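Adhesin A (PDB 3ETZ) is a surface adhesin of Fusobacterium nucleatum that probably mediates bacterial attachment to host cells and, in its natural form, is thought to oligomerise through a leucine chain. Local coordinates at residues 30-35 with 102-107; 45-50 with 93-98; 55-60 with 78-83; 62-67 with 72-77. The protein carries 1 engineered substitution. All blocks are in the same frame, centred on the assembly; numbering follows the deposited sequence.

Contact 1: 30-35 with 102-107; sequences NEERAQ and EKIQAL
Glu32 reaches from helix 5-63 to Ile104 on helix 70-108, and its side chain can be followed atom by atom. CB starts toward the partner helix, yet neither it nor CG comes within 5 Å of Ile104. The first torsion places CG anti to the carbonyl carbon and beside the backbone N (chi1 -65°), and the chain then runs extended. CD closes to 4.4 Å from Ile104 CD1. At the tip, OE1 lies 3.8 Å from Ile104 CD1, a van der Waals touch of a carboxylate oxygen on a methyl group, while OE2 forms a salt bridge with Arg28 on its own helix. The two side chains cross at about a right angle.

The contact belongs to the antiparallel helical hairpin of the fold, at the level where the shorter second helix nears its C-terminal end. The backbones stand well apart here, with Glu32 CA 9.7 Å from Ile104 CA, and the two segments bury just 100 Å² between them. Both Glu32 and Arg33 also touch Phe101, one turn before Gln105.

Arg33 makes the second approach across the gap. Its chain bends at chi3 and brings NH2 to 3.8 Å from Gln105 OE1, which lies at the guanidinium edge, near its plane. The guanidinium and amide planes are turned 52° apart, and the length makes this a loose polar approach.

Contact 2: 45-50 with 93-98; sequences QNEQVY and QQKAVI
Asn46 and Gln94 meet across the antiparallel helix-loop-helix of this adhesin, midway along the hairpin, where helix 5-63 and helix 70-108 face each other with the Asn46 CA and Gln94 CA 9.8 Å apart. The contact is small, burying 109 Å², and polar at both of its points.

The first interaction is between amides. The two side chains cross at about a right angle, yet their terminal amide planes are only 19° apart, so the flat groups approach almost coplanar. Around this pair, Asn46 also touches Leu87 and Met91 of the opposite helix, and Gln94 touches Ala42.

The second is electrostatic. Glu47 and Lys95 both set CG anti to the carbonyl carbon and continue extended, which carries two chains that leave their helices obliquely into the space between them. Their charged atoms stop short of a salt bridge, with Glu47 OE2 4.3 Å from Lys95 NZ. Lys95 CE, at 4.0 Å from the same OE2, is the nearest atom of the lysine side chain.

The third is a water bridge that spans the remaining gap. This water donates to Glu47 OE2 at 2.7 Å and accepts from Lys95 NZ at 2.6 Å.

Contact 3: 55-60 with 78-83; sequences QRAQRL and SKYEDA
The Tyr80 ring and the Arg56 guanidinium are the two flat groups, and their planes stand 81° apart, almost perpendicular. The phenol oxygen sits at the guanidinium edge, in its plane, where Arg56 NH1 donates a hydrogen bond of 2.8 Å to Tyr80 OH with an N-H...O angle of 147°. Around the ring, Arg56 CD, Ala57 CB and Leu60 CD1 all approach obliquely and from the same side of its plane. Arg56 thus touches the tyrosine twice: the aliphatic CD lies 3.6 Å from Tyr80 CZ, and the charged end bends back to the hydroxyl. The arginine takes this path because CG leaves on the side opposite the backbone N and the chain, straight at first, folds at chi3.

Segments 55-60 and 78-83, parts of helix 5-63 and helix 70-108, run antiparallel at 150° between their directions, their axes approaching to 9.1 Å, as expected for two close-packed arms of the helical hairpin. The approach is close where the small Ala57 faces Tyr80: their CA atoms, the nearest pair of the two backbones, are 5.8 Å apart, and Ala57 CB packs on Tyr80 CB at 3.7 Å. Ala57 is buried and also touches Leu84.

One turn beyond Arg56, Leu60 completes the seat of the ring. Its CD1 methyl comes to 3.7 Å from Tyr80 CD2, near the base of the ring, whereas Arg56 takes the hydroxyl end. Leu60 further packs on Tyr73, Ala77 and Ala76, the last an engineered residue that replaces a natural leucine.

Contact 4: 62-67 with 72-77; sequences AEANTR and QYQEAA. Engineered in segment 72-77: Ala76 (natural residue Leu).
At Ala64 and Tyr73 the two backbones come within 5.2 Å between CA atoms, near the turn between the two arms, a turn in which Thr66 N bonds to Glu63 O and Arg67 N to Ala64 O. The small Ala64 side chain is consistent with this closeness: its CB, buried, lies 3.8 Å from both Tyr73 CB and Gln74 CG.

Arg67 covers the Tyr73 ring. Its CG sits over the ring centre, 3.5 Å from the centroid and only 3° off the normal, which is the geometry of a CH-pi contact, and the carbon is nearly equidistant from all six ring carbons. Arg67 is bent at chi2 (-45°), and this turns NE back along the ring toward the hydroxyl end, 3.9 Å from Tyr73 CZ. The guanidinium is not stacked, since its plane is 52° from that of the ring.

Glu63, from the same segment, holds the arginine. A salt bridge joins Arg67 NH2 to Glu63 OE1 at 2.8 Å, and the hydrogen bonds from Arg67 NH2 and NE to that oxygen are both weak. The same oxygen also approaches Tyr73 CE2 at 3.7 Å, so carboxylate, arginine and ring form one cluster.

The arrangement closes the tip of the antiparallel helix-loop-helix, joining the turn region of the first arm to the early part of helix 70-108. One turn after Tyr73, Ala77 touches Gln61 of helix 5-63, which ties the tip to the helix pairing below it.

Starting from the N terminus, helix 5-63 passes contact 1, contact 2 and contact 3 in turn and reaches contact 4 at its end; helix 70-108 then returns past the same four in reverse. Each contact therefore closes a loop lying within the previous one, from the wide loop of contact 1 to the short turn of contact 4, and none cross. All four join the same two arms, contact 4 through the turn at the end of the first. Contacts 3 and 4 have centres 10 Å apart and touch through Leu60, forming one continuous patch at the tip. Contacts 1 and 2, with centres 17 Å apart, meet where Gln35 O packs on Val97 CG1.

Contact 1: 30-35 with 102-107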
# COMPACT_ATOMS: atom_id res chain seq x y z
N ASN A 30 -13.22 -7.15 6.58
CA ASN A 30 -12.14 -8.11 6.77
C ASN A 30 -11.19 -8.10 5.57
O ASN A 30 -9.99 -8.29 5.71
CB ASN A 30 -12.70 -9.54 6.96
CG ASN A 30 -13.43 -9.72 8.28
OD1 ASN A 30 -14.19 -10.68 8.47
ND2 ASN A 30 -13.21 -8.80 9.20
N GLU A 31 -11.74 -7.93 4.37
CA GLU A 31 -10.93 -7.90 3.16
C GLU A 31 -10.02 -6.65 3.17
O GLU A 31 -8.85 -6.72 2.81
CB GLU A 31 -11.85 -7.91 1.92
CG GLU A 31 -11.21 -7.56 0.57
CD GLU A 31 -10.14 -8.55 0.11
OE1 GLU A 31 -10.26 -9.76 0.40
OE2 GLU A 31 -9.18 -8.10 -0.58
N GLU A 32 -10.57 -5.52 3.60
CA GLU A 32 -9.79 -4.27 3.67
C GLU A 32 -8.64 -4.42 4.68
O GLU A 32 -7.54 -3.86 4.49
CB GLU A 32 -10.67 -3.10 4.07
CG GLU A 32 -11.76 -2.76 3.06
CD GLU A 32 -12.86 -1.86 3.66
OE1 GLU A 32 -12.92 -1.72 4.90
OE2 GLU A 32 -13.68 -1.32 2.88
N ARG A 33 -8.91 -5.19 5.73
CA ARG A 33 -7.91 -5.41 6.77
C ARG A 33 -6.78 -6.27 6.22
O ARG A 33 -5.61 -5.98 6.47
CB ARG A 33 -8.54 -6.10 7.99
CG ARG A 33 -7.52 -6.64 9.00
CD ARG A 33 -8.22 -7.22 10.24
NE ARG A 33 -8.70 -6.15 11.12
CZ ARG A 33 -9.50 -6.32 12.17
NH1 ARG A 33 -9.95 -7.53 12.50
NH2 ARG A 33 -9.86 -5.28 12.90
N ALA A 34 -7.14 -7.32 5.48
CA ALA A 34 -6.13 -8.19 4.92
C ALA A 34 -5.29 -7.41 3.89
O ALA A 34 -4.10 -7.69 3.72
CB ALA A 34 -6.79 -9.40 4.28
N GLN A 35 -5.91 -6.44 3.21
CA GLN A 35 -5.19 -5.62 2.23
C GLN A 35 -4.20 -4.67 2.94
O GLN A 35 -3.11 -4.43 2.46
CB GLN A 35 -6.17 -4.79 1.39
CG GLN A 35 -7.01 -5.65 0.40
CD GLN A 35 -8.15 -4.88 -0.25
OE1 GLN A 35 -8.40 -3.73 0.07
NE2 GLN A 35 -8.86 -5.54 -1.16
N GLU A 102 -6.84 2.66 8.67
CA GLU A 102 -6.82 3.10 10.06
C GLU A 102 -7.95 4.11 10.25
O GLU A 102 -8.68 4.03 11.23
CB GLU A 102 -5.47 3.72 10.44
CG GLU A 102 -4.32 2.72 10.41
CD GLU A 102 -2.97 3.32 10.82
OE1 GLU A 102 -2.73 4.52 10.54
OE2 GLU A 102 -2.15 2.58 11.40
N LYS A 103 -8.11 5.03 9.31
CA LYS A 103 -9.17 6.02 9.40
C LYS A 103 -10.55 5.34 9.46
O LYS A 103 -11.31 5.56 10.41
CB LYS A 103 -9.13 7.00 8.22
CG LYS A 103 -7.93 7.96 8.22
CD LYS A 103 -8.00 8.98 7.08
CE LYS A 103 -9.19 9.94 7.27
NZ LYS A 103 -9.37 10.92 6.15
N ILE A 104 -10.87 4.50 8.47
CA ILE A 104 -12.17 3.84 8.47
C ILE A 104 -12.35 3.02 9.76
O ILE A 104 -13.45 2.93 10.29
CB ILE A 104 -12.38 2.93 7.21
CG1 ILE A 104 -13.84 2.48 7.12
CG2 ILE A 104 -11.51 1.70 7.28
CD1 ILE A 104 -14.22 1.76 5.81
N GLN A 105 -11.26 2.46 10.26
CA GLN A 105 -11.28 1.66 11.48
C GLN A 105 -11.62 2.55 12.68
O GLN A 105 -12.15 2.09 13.69
CB GLN A 105 -9.92 1.02 11.69
CG GLN A 105 -9.84 -0.01 12.78
CD GLN A 105 -8.49 -0.72 12.79
OE1 GLN A 105 -8.34 -1.78 13.39
NE2 GLN A 105 -7.51 -0.12 12.13
N ALA A 106 -11.30 3.84 12.56
CA ALA A 106 -11.59 4.79 13.63
C ALA A 106 -13.05 5.20 13.55
O ALA A 106 -13.76 5.17 14.56
CB ALA A 106 -10.70 6.02 13.48
N LEU A 107 -13.50 5.58 12.36
CA LEU A 107 -14.89 5.99 12.13
C LEU A 107 -15.88 4.96 12.67
O LEU A 107 -16.80 5.30 13.41
CB LEU A 107 -15.14 6.20 10.63
CG LEU A 107 -14.34 7.27 9.90
CD1 LEU A 107 -14.70 7.24 8.42
CD2 LEU A 107 -14.63 8.65 10.49

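Contact 2: 45-50 with 93-98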
# COMPACT_ATOMS: atom_id res chain seq x y z
N GLN A 45 9.33 -4.13 3.69
CA GLN A 45 10.37 -4.70 2.87
C GLN A 45 10.86 -3.64 1.90
O GLN A 45 12.06 -3.53 1.64
CB GLN A 45 9.85 -5.94 2.13
CG GLN A 45 10.84 -6.47 1.11
CD GLN A 45 10.66 -7.94 0.78
OE1 GLN A 45 9.54 -8.40 0.47
NE2 GLN A 45 11.76 -8.70 0.83
N ASN A 46 9.94 -2.83 1.38
CA ASN A 46 10.31 -1.76 0.46
C ASN A 46 11.20 -0.69 1.11
O ASN A 46 12.14 -0.20 0.48
CB ASN A 46 9.06 -1.07 -0.11
CG ASN A 46 8.48 -1.82 -1.32
OD1 ASN A 46 7.32 -1.62 -1.71
ND2 ASN A 46 9.28 -2.67 -1.92
N GLU A 47 10.89 -0.30 2.33
CA GLU A 47 11.71 0.71 3.03
C GLU A 47 13.18 0.27 3.12
O GLU A 47 14.10 1.09 2.95
CB GLU A 47 11.12 0.97 4.43
CG GLU A 47 9.73 1.59 4.31
CD GLU A 47 9.10 2.01 5.62
OE1 GLU A 47 9.17 1.25 6.61
OE2 GLU A 47 8.50 3.10 5.65
N GLN A 48 13.39 -1.01 3.40
CA GLN A 48 14.72 -1.59 3.51
C GLN A 48 15.42 -1.46 2.16
O GLN A 48 16.55 -0.98 2.07
CB GLN A 48 14.62 -3.07 3.91
CG GLN A 48 15.94 -3.72 4.21
CD GLN A 48 16.70 -2.94 5.26
OE1 GLN A 48 16.16 -2.66 6.34
NE2 GLN A 48 17.95 -2.58 4.95
N VAL A 49 14.75 -1.89 1.11
CA VAL A 49 15.31 -1.80 -0.23
C VAL A 49 15.61 -0.36 -0.63
O VAL A 49 16.65 -0.06 -1.22
CB VAL A 49 14.34 -2.42 -1.28
CG1 VAL A 49 14.82 -2.08 -2.70
CG2 VAL A 49 14.25 -3.92 -1.09
N TYR A 50 14.68 0.54 -0.34
CA TYR A 50 14.85 1.94 -0.70
C TYR A 50 16.08 2.54 -0.01
O TYR A 50 16.85 3.27 -0.63
CB TYR A 50 13.61 2.74 -0.30
CG TYR A 50 13.66 4.22 -0.65
CD1 TYR A 50 14.10 5.17 0.29
CD2 TYR A 50 13.26 4.67 -1.90
CE1 TYR A 50 14.12 6.53 -0.02
CE2 TYR A 50 13.27 6.04 -2.24
CZ TYR A 50 13.70 6.96 -1.28
OH TYR A 50 13.66 8.30 -1.55
N GLN A 93 1.69 4.77 -2.10
CA GLN A 93 0.40 4.13 -2.29
C GLN A 93 0.15 3.09 -1.19
O GLN A 93 -0.98 2.92 -0.73
CB GLN A 93 0.34 3.46 -3.68
CG GLN A 93 0.21 4.47 -4.83
CD GLN A 93 -0.94 5.45 -4.63
OE1 GLN A 93 -2.07 5.06 -4.37
NE2 GLN A 93 -0.64 6.74 -4.74
N GLN A 94 1.21 2.39 -0.76
CA GLN A 94 1.08 1.43 0.31
C GLN A 94 0.71 2.12 1.62
O GLN A 94 -0.14 1.63 2.38
CB GLN A 94 2.39 0.61 0.46
CG GLN A 94 2.51 -0.43 -0.66
CD GLN A 94 3.92 -0.98 -0.85
OE1 GLN A 94 4.92 -0.43 -0.35
NE2 GLN A 94 4.01 -2.04 -1.63
N LYS A 95 1.33 3.27 1.90
CA LYS A 95 0.98 4.01 3.12
C LYS A 95 -0.45 4.52 3.03
O LYS A 95 -1.15 4.57 4.03
CB LYS A 95 1.91 5.20 3.37
CG LYS A 95 3.32 4.78 3.80
CD LYS A 95 4.22 5.99 4.02
CE LYS A 95 5.60 5.58 4.57
NZ LYS A 95 6.56 6.72 4.49
N ALA A 96 -0.89 4.89 1.82
CA ALA A 96 -2.27 5.39 1.62
C ALA A 96 -3.29 4.29 1.93
O ALA A 96 -4.37 4.58 2.46
CB ALA A 96 -2.47 5.91 0.17
N VAL A 97 -2.97 3.03 1.60
CA VAL A 97 -3.85 1.90 1.89
C VAL A 97 -3.94 1.69 3.39
O VAL A 97 -5.03 1.52 3.94
CB VAL A 97 -3.34 0.59 1.25
CG1 VAL A 97 -4.07 -0.62 1.84
CG2 VAL A 97 -3.57 0.63 -0.27
N ILE A 98 -2.79 1.73 4.06
CA ILE A 98 -2.74 1.53 5.50
C ILE A 98 -3.47 2.68 6.21
O ILE A 98 -4.26 2.46 7.13
CB ILE A 98 -1.26 1.47 5.97
CG1 ILE A 98 -0.58 0.26 5.33
CG2 ILE A 98 -1.20 1.44 7.50
CD1 ILE A 98 0.95 0.29 5.41
O HOH W 1 8.66 5.24 4.08

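Contact 3: 55-60 with 78-83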
# COMPACT_ATOMS: atom_id res chain seq x y z
N GLN A 55 21.46 4.56 -0.73
CA GLN A 55 22.86 4.68 -0.31
C GLN A 55 23.74 4.36 -1.52
O GLN A 55 24.72 5.06 -1.82
CB GLN A 55 23.15 3.69 0.82
CG GLN A 55 24.57 3.84 1.36
CD GLN A 55 24.95 2.74 2.33
OE1 GLN A 55 24.11 2.22 3.05
NE2 GLN A 55 26.24 2.39 2.36
N ARG A 56 23.37 3.31 -2.23
CA ARG A 56 24.11 2.93 -3.42
C ARG A 56 24.14 4.02 -4.49
O ARG A 56 25.20 4.34 -5.03
CB ARG A 56 23.53 1.64 -4.01
CG ARG A 56 24.28 1.14 -5.24
CD ARG A 56 23.68 -0.17 -5.76
NE ARG A 56 23.94 -1.29 -4.86
CZ ARG A 56 23.59 -2.55 -5.12
NH1 ARG A 56 22.95 -2.84 -6.25
NH2 ARG A 56 23.88 -3.52 -4.26
N ALA A 57 22.98 4.59 -4.79
CA ALA A 57 22.90 5.64 -5.82
C ALA A 57 23.68 6.87 -5.42
O ALA A 57 24.35 7.49 -6.27
CB ALA A 57 21.43 6.03 -6.10
N GLN A 58 23.60 7.24 -4.15
CA GLN A 58 24.33 8.41 -3.66
C GLN A 58 25.84 8.20 -3.77
O GLN A 58 26.57 9.11 -4.16
CB GLN A 58 23.90 8.68 -2.22
CG GLN A 58 22.45 9.27 -2.19
CD GLN A 58 21.85 9.37 -0.81
OE1 GLN A 58 22.57 9.42 0.18
NE2 GLN A 58 20.53 9.43 -0.74
N ARG A 59 26.32 7.00 -3.45
CA ARG A 59 27.74 6.71 -3.55
C ARG A 59 28.18 6.73 -5.00
O ARG A 59 29.22 7.29 -5.32
CB ARG A 59 28.05 5.35 -2.93
CG ARG A 59 29.55 4.95 -3.03
CD ARG A 59 29.83 3.65 -2.27
NE ARG A 59 29.12 2.50 -2.86
CZ ARG A 59 28.10 1.87 -2.29
NH1 ARG A 59 27.64 2.26 -1.10
NH2 ARG A 59 27.53 0.83 -2.90
N LEU A 60 27.39 6.12 -5.89
CA LEU A 60 27.74 6.12 -7.30
C LEU A 60 27.91 7.56 -7.77
O LEU A 60 28.88 7.87 -8.47
CB LEU A 60 26.64 5.45 -8.15
CG LEU A 60 26.47 3.93 -7.95
CD1 LEU A 60 25.18 3.42 -8.65
CD2 LEU A 60 27.70 3.22 -8.52
N SER A 78 22.03 7.71 -12.25
CA SER A 78 20.83 8.27 -12.83
C SER A 78 19.70 7.23 -13.00
O SER A 78 18.52 7.56 -12.80
CB SER A 78 21.17 8.92 -14.18
OG SER A 78 20.01 9.47 -14.78
N LYS A 79 20.04 6.00 -13.37
CA LYS A 79 19.01 4.98 -13.54
C LYS A 79 18.49 4.55 -12.18
O LYS A 79 17.30 4.21 -12.04
CB LYS A 79 19.52 3.79 -14.34
CG LYS A 79 19.75 4.16 -15.82
CD LYS A 79 19.86 2.96 -16.73
CE LYS A 79 21.09 2.12 -16.44
NZ LYS A 79 21.17 0.96 -17.38
N TYR A 80 19.37 4.56 -11.18
CA TYR A 80 18.93 4.22 -9.83
C TYR A 80 18.00 5.32 -9.32
O TYR A 80 17.00 5.01 -8.68
CB TYR A 80 20.10 4.04 -8.87
CG TYR A 80 20.49 2.58 -8.70
CD1 TYR A 80 19.58 1.66 -8.16
CD2 TYR A 80 21.75 2.11 -9.07
CE1 TYR A 80 19.92 0.33 -8.01
CE2 TYR A 80 22.10 0.78 -8.92
CZ TYR A 80 21.18 -0.10 -8.39
OH TYR A 80 21.52 -1.43 -8.22
N GLU A 81 18.30 6.58 -9.63
CA GLU A 81 17.45 7.67 -9.17
C GLU A 81 16.05 7.55 -9.79
O GLU A 81 15.05 7.84 -9.13
CB GLU A 81 18.05 9.04 -9.52
CG GLU A 81 17.27 10.19 -8.86
CD GLU A 81 17.76 11.57 -9.26
OE1 GLU A 81 18.72 11.68 -10.06
OE2 GLU A 81 17.18 12.56 -8.76
N ASP A 82 15.98 7.14 -11.06
CA ASP A 82 14.67 6.99 -11.70
C ASP A 82 13.88 5.87 -11.00
O ASP A 82 12.69 6.03 -10.71
CB ASP A 82 14.82 6.64 -13.18
CG ASP A 82 15.43 7.78 -14.00
OD1 ASP A 82 15.28 8.97 -13.64
OD2 ASP A 82 16.05 7.46 -15.04
N ALA A 83 14.54 4.74 -10.74
CA ALA A 83 13.88 3.62 -10.09
C ALA A 83 13.48 3.97 -8.65
O ALA A 83 12.45 3.49 -8.17
CB ALA A 83 14.80 2.41 -10.09

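Contact 4: 62-67 with 72-77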
# COMPACT_ATOMS: atom_id res chain seq x y z
N ALA A 62 28.55 10.37 -5.96
CA ALA A 62 29.67 11.03 -5.33
C ALA A 62 31.01 10.54 -5.86
O ALA A 62 31.97 11.30 -5.93
CB ALA A 62 29.61 10.82 -3.81
N GLU A 63 31.07 9.26 -6.23
CA GLU A 63 32.31 8.68 -6.74
C GLU A 63 32.58 8.90 -8.22
O GLU A 63 33.74 8.88 -8.63
CB GLU A 63 32.34 7.17 -6.50
CG GLU A 63 32.29 6.73 -5.05
CD GLU A 63 32.39 5.22 -4.92
OE1 GLU A 63 32.08 4.52 -5.91
OE2 GLU A 63 32.76 4.74 -3.83
N ALA A 64 31.54 9.09 -9.01
CA ALA A 64 31.69 9.21 -10.46
C ALA A 64 32.86 10.04 -11.00
O ALA A 64 33.60 9.55 -11.86
CB ALA A 64 30.39 9.70 -11.08
N ASN A 65 33.03 11.27 -10.52
CA ASN A 65 34.11 12.12 -11.04
C ASN A 65 35.51 11.54 -10.86
O ASN A 65 36.42 11.87 -11.62
CB ASN A 65 34.07 13.52 -10.42
CG ASN A 65 32.88 14.33 -10.91
OD1 ASN A 65 32.36 14.09 -12.00
ND2 ASN A 65 32.45 15.30 -10.10
N THR A 66 35.68 10.68 -9.86
CA THR A 66 36.99 10.08 -9.61
C THR A 66 37.11 8.59 -9.97
O THR A 66 37.95 7.88 -9.41
CB THR A 66 37.41 10.24 -8.16
OG1 THR A 66 36.39 9.71 -7.31
CG2 THR A 66 37.63 11.71 -7.84
N ARG A 67 36.28 8.13 -10.90
CA ARG A 67 36.31 6.74 -11.34
C ARG A 67 36.82 6.70 -12.77
O ARG A 67 36.64 7.65 -13.52
CB ARG A 67 34.92 6.10 -11.33
CG ARG A 67 34.35 5.82 -9.96
CD ARG A 67 35.39 5.17 -9.06
NE ARG A 67 34.77 4.59 -7.88
CZ ARG A 67 35.42 4.07 -6.85
NH1 ARG A 67 36.74 4.06 -6.85
NH2 ARG A 67 34.75 3.53 -5.83
N GLN A 72 29.77 5.64 -16.95
CA GLN A 72 28.93 4.53 -16.51
C GLN A 72 28.49 4.71 -15.07
O GLN A 72 27.39 4.32 -14.70
CB GLN A 72 29.68 3.22 -16.71
CG GLN A 72 29.76 2.86 -18.18
CD GLN A 72 30.75 1.77 -18.47
OE1 GLN A 72 30.65 0.66 -17.95
NE2 GLN A 72 31.73 2.08 -19.33
N TYR A 73 29.35 5.30 -14.23
CA TYR A 73 28.93 5.53 -12.85
C TYR A 73 27.79 6.54 -12.85
O TYR A 73 26.85 6.42 -12.07
CB TYR A 73 30.09 6.05 -12.01
CG TYR A 73 30.90 4.92 -11.37
CD1 TYR A 73 31.73 4.10 -12.15
CD2 TYR A 73 30.78 4.63 -10.01
CE1 TYR A 73 32.41 3.03 -11.58
CE2 TYR A 73 31.46 3.56 -9.44
CZ TYR A 73 32.27 2.77 -10.22
OH TYR A 73 32.90 1.69 -9.67
N GLN A 74 27.90 7.54 -13.72
CA GLN A 74 26.89 8.59 -13.83
C GLN A 74 25.58 8.01 -14.33
O GLN A 74 24.51 8.35 -13.84
CB GLN A 74 27.35 9.69 -14.81
CG GLN A 74 28.62 10.42 -14.36
CD GLN A 74 29.00 11.58 -15.27
OE1 GLN A 74 28.97 11.48 -16.50
NE2 GLN A 74 29.39 12.70 -14.66
N GLU A 75 25.67 7.15 -15.33
CA GLU A 75 24.48 6.52 -15.88
C GLU A 75 23.82 5.60 -14.85
O GLU A 75 22.61 5.57 -14.73
CB GLU A 75 24.85 5.73 -17.13
CG GLU A 75 23.67 5.10 -17.81
CD GLU A 75 24.04 4.47 -19.14
OE1 GLU A 75 24.88 5.07 -19.86
OE2 GLU A 75 23.49 3.40 -19.49
N ALA A 76 24.62 4.84 -14.10
CA ALA A 76 24.06 3.94 -13.10
C ALA A 76 23.35 4.74 -11.99
O ALA A 76 22.27 4.35 -11.52
CB ALA A 76 25.18 3.08 -12.50
N ALA A 77 23.94 5.86 -11.59
CA ALA A 77 23.37 6.69 -10.53
C ALA A 77 22.04 7.27 -11.00
O ALA A 77 21.04 7.30 -10.26
CB ALA A 77 24.33 7.82 -10.19